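Local coordinates for flagellar hook-associated protein 2 (Helicobacter pylori, PDB 6IWY) that caps the growing tip of the flagellum, promoting flagellin polymerisation there and keeping exported flagellin subunits from leaking away, at residues L252-L264 with K337-Y349. Residues are numbered along the deposited sequence; the frame is centred on the assembly and turned at random.
Sequences LLKSSRTIKEGKL and KDLGLNAGMVQSY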
ATOM      1  N   LEU A 252       5.040  14.980   3.279  1.00 57.16           N
ATOM      2  CA  LEU A 252       5.568  14.557   4.588  1.00 55.71           C
ATOM      3  C   LEU A 252       4.905  15.165   5.831  1.00 52.74           C
ATOM      4  O   LEU A 252       4.636  14.482   6.813  1.00 53.92           O
ATOM      5  CB  LEU A 252       7.051  14.911   4.634  1.00 54.38           C
ATOM      6  CG  LEU A 252       7.802  14.564   5.905  1.00 55.47           C
ATOM      7  CD1 LEU A 252       7.991  13.070   5.950  1.00 59.30           C
ATOM      8  CD2 LEU A 252       9.129  15.303   5.948  1.00 54.85           C
ATOM      9  N   LEU A 253       4.724  16.468   5.818  1.00 48.91           N
ATOM     10  CA  LEU A 253       4.240  17.173   6.984  1.00 46.74           C
ATOM     11  C   LEU A 253       3.272  18.206   6.508  1.00 45.74           C
ATOM     12  O   LEU A 253       3.517  18.909   5.556  1.00 43.90           O
ATOM     13  CB  LEU A 253       5.389  17.830   7.753  1.00 44.63           C
ATOM     14  CG  LEU A 253       5.027  18.706   8.969  1.00 45.38           C
ATOM     15  CD1 LEU A 253       4.006  18.016   9.905  1.00 47.92           C
ATOM     16  CD2 LEU A 253       6.294  19.134   9.773  1.00 46.06           C
ATOM     17  N   LYS A 254       2.150  18.294   7.189  1.00 47.65           N
ATOM     18  CA  LYS A 254       1.135  19.285   6.868  1.00 48.19           C
ATOM     19  C   LYS A 254       0.707  19.845   8.190  1.00 46.90           C
ATOM     20  O   LYS A 254       0.379  19.077   9.055  1.00 47.77           O
ATOM     21  CB  LYS A 254      -0.029  18.609   6.119  1.00 51.92           C
ATOM     22  CG  LYS A 254      -1.373  19.371   6.164  1.00 55.93           C
ATOM     23  CD  LYS A 254      -2.186  19.172   4.887  1.00 61.78           C
ATOM     24  CE  LYS A 254      -3.657  19.005   5.168  1.00 68.28           C
ATOM     25  NZ  LYS A 254      -3.900  17.680   5.774  1.00 71.17           N
ATOM     26  N   SER A 255       0.732  21.160   8.351  1.00 46.00           N
ATOM     27  CA  SER A 255       0.273  21.776   9.601  1.00 47.38           C
ATOM     28  C   SER A 255      -1.110  21.301  10.003  1.00 50.53           C
ATOM     29  O   SER A 255      -1.935  20.963   9.149  1.00 52.78           O
ATOM     30  CB  SER A 255       0.167  23.280   9.475  1.00 47.85           C
ATOM     31  OG  SER A 255       1.254  23.764   8.746  1.00 48.74           O
ATOM     32  N   SER A 256      -1.359  21.286  11.307  1.00 51.14           N
ATOM     33  CA  SER A 256      -2.704  20.983  11.827  1.00 55.56           C
ATOM     34  C   SER A 256      -3.692  22.106  11.587  1.00 57.64           C
ATOM     35  O   SER A 256      -4.876  21.881  11.559  1.00 62.21           O
ATOM     36  CB  SER A 256      -2.659  20.735  13.322  1.00 55.61           C
ATOM     37  OG  SER A 256      -2.243  19.412  13.576  1.00 59.61           O
ATOM     38  N   ARG A 257      -3.173  23.314  11.450  1.00 55.64           N
ATOM     39  CA  ARG A 257      -3.961  24.515  11.424  1.00 58.69           C
ATOM     40  C   ARG A 257      -3.326  25.463  10.418  1.00 57.24           C
ATOM     41  O   ARG A 257      -2.138  25.381  10.167  1.00 54.12           O
ATOM     42  CB  ARG A 257      -3.899  25.168  12.798  1.00 59.27           C
ATOM     43  CG  ARG A 257      -4.501  24.347  13.964  1.00 61.74           C
ATOM     44  CD  ARG A 257      -6.017  24.135  13.833  1.00 67.95           C
ATOM     45  NE  ARG A 257      -6.710  24.469  15.082  1.00 71.15           N
ATOM     46  CZ  ARG A 257      -7.716  25.333  15.206  1.00 76.13           C
ATOM     47  NH1 ARG A 257      -8.242  25.978  14.166  1.00 79.58           N
ATOM     48  NH2 ARG A 257      -8.216  25.543  16.399  1.00 79.28           N
ATOM     49  N   THR A 258      -4.117  26.371   9.863  1.00 60.73           N
ATOM     50  CA  THR A 258      -3.601  27.470   9.043  1.00 60.35           C
ATOM     51  C   THR A 258      -2.610  28.214   9.902  1.00 57.63           C
ATOM     52  O   THR A 258      -2.699  28.138  11.096  1.00 56.78           O
ATOM     53  CB  THR A 258      -4.747  28.380   8.557  1.00 66.86           C
ATOM     54  OG1 THR A 258      -5.737  28.540   9.590  1.00 70.67           O
ATOM     55  CG2 THR A 258      -5.423  27.739   7.369  1.00 68.89           C
ATOM     56  N   ILE A 259      -1.611  28.864   9.323  1.00 57.18           N
ATOM     57  CA  ILE A 259      -0.584  29.521  10.158  1.00 55.96           C
ATOM     58  C   ILE A 259      -1.292  30.677  10.769  1.00 61.38           C
ATOM     59  O   ILE A 259      -2.193  31.219  10.152  1.00 66.87           O
ATOM     60  CB  ILE A 259       0.665  29.990   9.368  1.00 54.60           C
ATOM     61  CG1 ILE A 259       1.525  28.788   8.992  1.00 49.25           C
ATOM     62  CG2 ILE A 259       1.526  30.938  10.186  1.00 53.94           C
ATOM     63  CD1 ILE A 259       2.712  29.168   8.171  1.00 48.05           C
ATOM     64  N   LYS A 260      -0.934  31.050  11.981  1.00 61.95           N
ATOM     65  CA  LYS A 260      -1.722  32.073  12.668  1.00 68.14           C
ATOM     66  C   LYS A 260      -1.486  33.436  12.000  1.00 73.11           C
ATOM     67  O   LYS A 260      -0.386  33.712  11.502  1.00 71.52           O
ATOM     68  CB  LYS A 260      -1.437  32.109  14.186  1.00 67.45           C
ATOM     69  CG  LYS A 260      -2.594  32.665  14.999  1.00 72.86           C
ATOM     70  CD  LYS A 260      -2.276  32.731  16.512  1.00 73.31           C
ATOM     71  CE  LYS A 260      -3.301  33.541  17.287  1.00 78.75           C
ATOM     72  NZ  LYS A 260      -2.887  33.669  18.711  1.00 80.62           N
ATOM     73  N   GLU A 261      -2.544  34.244  11.957  1.00 79.75           N
ATOM     74  CA  GLU A 261      -2.488  35.612  11.433  1.00 86.39           C
ATOM     75  C   GLU A 261      -1.835  36.571  12.437  1.00 89.51           C
ATOM     76  O   GLU A 261      -2.130  36.508  13.643  1.00 90.36           O
ATOM     77  CB  GLU A 261      -3.907  36.125  11.137  1.00 93.79           C
ATOM     78  N   GLY A 262      -0.975  37.463  11.934  1.00 91.95           N
ATOM     79  CA  GLY A 262      -0.362  38.522  12.754  1.00 96.41           C
ATOM     80  C   GLY A 262       1.053  38.215  13.194  1.00 91.96           C
ATOM     81  O   GLY A 262       1.650  37.280  12.714  1.00 85.72           O
ATOM     82  N   LYS A 263       1.590  38.992  14.130  1.00 96.30           N
ATOM     83  CA  LYS A 263       2.997  38.828  14.522  1.00 94.27           C
ATOM     84  C   LYS A 263       3.245  37.504  15.244  1.00 87.02           C
ATOM     85  O   LYS A 263       2.727  37.279  16.351  1.00 86.78           O
ATOM     86  CB  LYS A 263       3.497  39.985  15.395  1.00101.56           C
ATOM     87  CG  LYS A 263       5.036  40.161  15.375  1.00102.80           C
ATOM     88  CD  LYS A 263       5.548  40.913  14.112  1.00107.02           C
ATOM     89  CE  LYS A 263       6.946  41.538  14.331  1.00112.62           C
ATOM     90  NZ  LYS A 263       7.269  42.706  13.419  1.00120.22           N
ATOM     91  N   LEU A 264       4.030  36.641  14.594  1.00 81.31           N
ATOM     92  CA  LEU A 264       4.621  35.476  15.241  1.00 75.88           C
ATOM     93  C   LEU A 264       6.092  35.778  15.482  1.00 77.59           C
ATOM     94  O   LEU A 264       6.719  36.500  14.711  1.00 80.97           O
ATOM     95  CB  LEU A 264       4.453  34.206  14.386  1.00 69.86           C
ATOM     96  CG  LEU A 264       3.052  33.933  13.805  1.00 69.28           C
ATOM     97  CD1 LEU A 264       3.070  32.641  13.009  1.00 64.50           C
ATOM     98  CD2 LEU A 264       1.972  33.895  14.895  1.00 69.20           C
ATOM     99  N   LYS A 337       3.119  25.848  18.023  1.00 39.37           N
ATOM    100  CA  LYS A 337       1.691  25.531  17.967  1.00 40.15           C
ATOM    101  C   LYS A 337       0.929  26.506  17.048  1.00 42.32           C
ATOM    102  O   LYS A 337      -0.056  26.124  16.421  1.00 42.24           O
ATOM    103  CB  LYS A 337       1.064  25.534  19.342  1.00 42.47           C
ATOM    104  CG  LYS A 337       0.956  26.855  19.985  1.00 44.51           C
ATOM    105  CD  LYS A 337       0.104  26.740  21.199  1.00 48.44           C
ATOM    106  CE  LYS A 337      -0.103  28.082  21.824  1.00 51.56           C
ATOM    107  NZ  LYS A 337       1.212  28.549  22.229  1.00 54.80           N
ATOM    108  N   ASP A 338       1.413  27.744  16.950  1.00 44.83           N
ATOM    109  CA  ASP A 338       0.835  28.724  16.048  1.00 47.85           C
ATOM    110  C   ASP A 338       1.151  28.417  14.581  1.00 46.49           C
ATOM    111  O   ASP A 338       0.493  28.947  13.682  1.00 47.68           O
ATOM    112  CB  ASP A 338       1.303  30.127  16.430  1.00 51.51           C
ATOM    113  CG  ASP A 338       0.686  30.615  17.760  1.00 58.21           C
ATOM    114  OD1 ASP A 338      -0.488  30.271  18.084  1.00 61.56           O
ATOM    115  OD2 ASP A 338       1.372  31.364  18.491  1.00 65.46           O
ATOM    116  N   LEU A 339       2.150  27.562  14.325  1.00 44.03           N
ATOM    117  CA  LEU A 339       2.368  27.091  12.978  1.00 42.25           C
ATOM    118  C   LEU A 339       1.733  25.725  12.830  1.00 41.23           C
ATOM    119  O   LEU A 339       1.959  25.030  11.824  1.00 40.53           O
ATOM    120  CB  LEU A 339       3.851  27.023  12.639  1.00 41.16           C
ATOM    121  CG  LEU A 339       4.705  28.286  12.791  1.00 44.33           C
ATOM    122  CD1 LEU A 339       6.197  27.934  12.651  1.00 45.18           C
ATOM    123  CD2 LEU A 339       4.341  29.316  11.782  1.00 46.01           C
ATOM    124  N   GLY A 340       0.926  25.335  13.812  1.00 42.03           N
ATOM    125  CA  GLY A 340       0.287  24.020  13.792  1.00 42.23           C
ATOM    126  C   GLY A 340       1.294  22.882  13.769  1.00 40.63           C
ATOM    127  O   GLY A 340       1.031  21.833  13.203  1.00 40.72           O
ATOM    128  N   LEU A 341       2.447  23.099  14.402  1.00 40.73           N
ATOM    129  CA  LEU A 341       3.515  22.118  14.496  1.00 40.40           C
ATOM    130  C   LEU A 341       3.836  21.746  15.963  1.00 42.55           C
ATOM    131  O   LEU A 341       3.558  22.490  16.892  1.00 44.46           O
ATOM    132  CB  LEU A 341       4.764  22.637  13.777  1.00 39.35           C
ATOM    133  CG  LEU A 341       4.605  23.066  12.295  1.00 37.92           C
ATOM    134  CD1 LEU A 341       5.930  23.537  11.600  1.00 34.06           C
ATOM    135  CD2 LEU A 341       3.975  21.926  11.526  1.00 37.91           C
ATOM    136  N   ASN A 342       4.394  20.549  16.128  1.00 44.00           N
ATOM    137  CA  ASN A 342       4.944  20.030  17.373  1.00 45.75           C
ATOM    138  C   ASN A 342       6.411  19.885  17.273  1.00 45.50           C
ATOM    139  O   ASN A 342       6.887  19.380  16.291  1.00 46.24           O
ATOM    140  CB  ASN A 342       4.467  18.603  17.576  1.00 48.29           C
ATOM    141  CG  ASN A 342       3.068  18.538  18.023  1.00 51.63           C
ATOM    142  OD1 ASN A 342       2.604  19.403  18.780  1.00 57.62           O
ATOM    143  ND2 ASN A 342       2.367  17.521  17.579  1.00 54.88           N
ATOM    144  N   ALA A 343       7.137  20.295  18.290  1.00 47.31           N
ATOM    145  CA  ALA A 343       8.520  19.863  18.473  1.00 49.46           C
ATOM    146  C   ALA A 343       8.553  18.340  18.378  1.00 50.78           C
ATOM    147  O   ALA A 343       7.801  17.672  19.053  1.00 52.51           O
ATOM    148  CB  ALA A 343       9.023  20.307  19.825  1.00 52.28           C
ATOM    149  N   GLY A 344       9.403  17.794  17.527  1.00 51.31           N
ATOM    150  CA  GLY A 344       9.504  16.339  17.382  1.00 53.73           C
ATOM    151  C   GLY A 344      10.086  15.945  16.034  1.00 53.17           C
ATOM    152  O   GLY A 344      10.475  16.808  15.236  1.00 49.83           O
ATOM    153  N   MET A 345      10.148  14.640  15.799  1.00 55.67           N
ATOM    154  CA  MET A 345      10.652  14.095  14.549  1.00 56.23           C
ATOM    155  C   MET A 345       9.479  13.516  13.792  1.00 53.76           C
ATOM    156  O   MET A 345       8.678  12.820  14.377  1.00 55.21           O
ATOM    157  CB  MET A 345      11.668  12.972  14.814  1.00 63.48           C
ATOM    158  CG  MET A 345      12.806  13.334  15.764  1.00 69.23           C
ATOM    159  SD  MET A 345      14.104  12.065  15.897  1.00 84.50           S
ATOM    160  CE  MET A 345      13.635  11.163  17.393  1.00 87.79           C
ATOM    161  N   VAL A 346       9.365  13.796  12.496  1.00 50.59           N
ATOM    162  CA  VAL A 346       8.341  13.122  11.685  1.00 49.43           C
ATOM    163  C   VAL A 346       9.048  12.475  10.561  1.00 50.28           C
ATOM    164  O   VAL A 346      10.020  13.016  10.073  1.00 49.42           O
ATOM    165  CB  VAL A 346       7.281  14.060  11.098  1.00 45.13           C
ATOM    166  CG1 VAL A 346       7.923  15.119  10.280  1.00 42.55           C
ATOM    167  CG2 VAL A 346       6.312  13.283  10.245  1.00 45.58           C
ATOM    168  N   GLN A 347       8.551  11.311  10.165  1.00 52.62           N
ATOM    169  CA  GLN A 347       9.124  10.545   9.077  1.00 54.61           C
ATOM    170  C   GLN A 347       8.084  10.140   8.056  1.00 53.97           C
ATOM    171  O   GLN A 347       6.982   9.718   8.382  1.00 55.30           O
ATOM    172  CB  GLN A 347       9.789   9.282   9.623  1.00 61.48           C
ATOM    173  CG  GLN A 347      11.163   9.536  10.113  1.00 63.85           C
ATOM    174  CD  GLN A 347      11.798   8.341  10.756  1.00 73.75           C
ATOM    175  OE1 GLN A 347      11.597   7.194  10.343  1.00 79.97           O
ATOM    176  NE2 GLN A 347      12.583   8.599  11.793  1.00 77.72           N
ATOM    177  N   SER A 348       8.467  10.218   6.795  1.00 52.85           N
ATOM    178  CA  SER A 348       7.683   9.608   5.739  1.00 54.06           C
ATOM    179  C   SER A 348       7.518   8.123   6.021  1.00 60.58           C
ATOM    180  O   SER A 348       8.395   7.492   6.618  1.00 64.34           O
ATOM    181  CB  SER A 348       8.396   9.742   4.415  1.00 53.68           C
ATOM    182  OG  SER A 348       8.589   8.454   3.871  1.00 61.46           O
ATOM    183  N   TYR A 349       6.406   7.562   5.565  1.00 42.81           N
ATOM    184  CA  TYR A 349       6.226   6.116   5.526  1.00 41.07           C
ATOM    185  C   TYR A 349       7.438   5.467   4.893  1.00 41.25           C
ATOM    186  O   TYR A 349       8.001   4.503   5.440  1.00 41.07           O
ATOM    187  CB  TYR A 349       5.012   5.711   4.717  1.00 39.36           C
ATOM    188  CG  TYR A 349       4.993   4.242   4.367  1.00 40.74           C
ATOM    189  CD1 TYR A 349       4.466   3.303   5.250  1.00 43.01           C
ATOM    190  CD2 TYR A 349       5.544   3.774   3.175  1.00 41.75           C
ATOM    191  CE1 TYR A 349       4.438   1.960   4.956  1.00 41.58           C
ATOM    192  CE2 TYR A 349       5.516   2.423   2.859  1.00 42.65           C
ATOM    193  CZ  TYR A 349       4.954   1.521   3.765  1.00 42.68           C
ATOM    194  OH  TYR A 349       4.918   0.175   3.485  1.00 43.29           O
TER
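Lys260 lies against Asp338. CB sits 3.7 Å from Asp338 O; with CG anti to the backbone N (chi1 -155°), the extended chain then runs aslant to the Asp338 side chain. CD is the atom nearest the carboxylate, 3.4 Å from Asp338 OD1, so the contact is made by methylene carbons; CG and CE, before and after it, each stay 4.4 Å from Asp338 OD1. NZ ends 4.2 Å from Asp338 OD1, opposite in charge but too distant for a salt bridge. The backbones are joined as well: Lys260 N donates to Asp338 O at 3.1 Å. A second bond, Ser256 N to Gly340 O, is nearly straight at the hydrogen (176°). Gly340 N bonds back to Lys337 O, evidence of a beta turn with Asp338 and Leu339 at its corners; Gly340 itself has positive phi (60°), which favours glycine.

The two segments join different antiparallel sheets: strand 253-254 edges one with 314-318, strand 344-347 edges another beside 322-327, and the chain between them includes the region matched to the flagellin hook IN motif. Between the sheets, Leu253 CD2 meets Leu341 CD2 at 4.0 Å, while Leu253 and Val346 both touch Leu323. Farther along, Leu339 CD2 reaches both Ile259 and Leu264, at 3.6 Å from Ile259 CG2 and 3.8 Å from Leu264 CD1; Ile259 and Leu339 run side by side, and both touch Ile294 of helix 292-299.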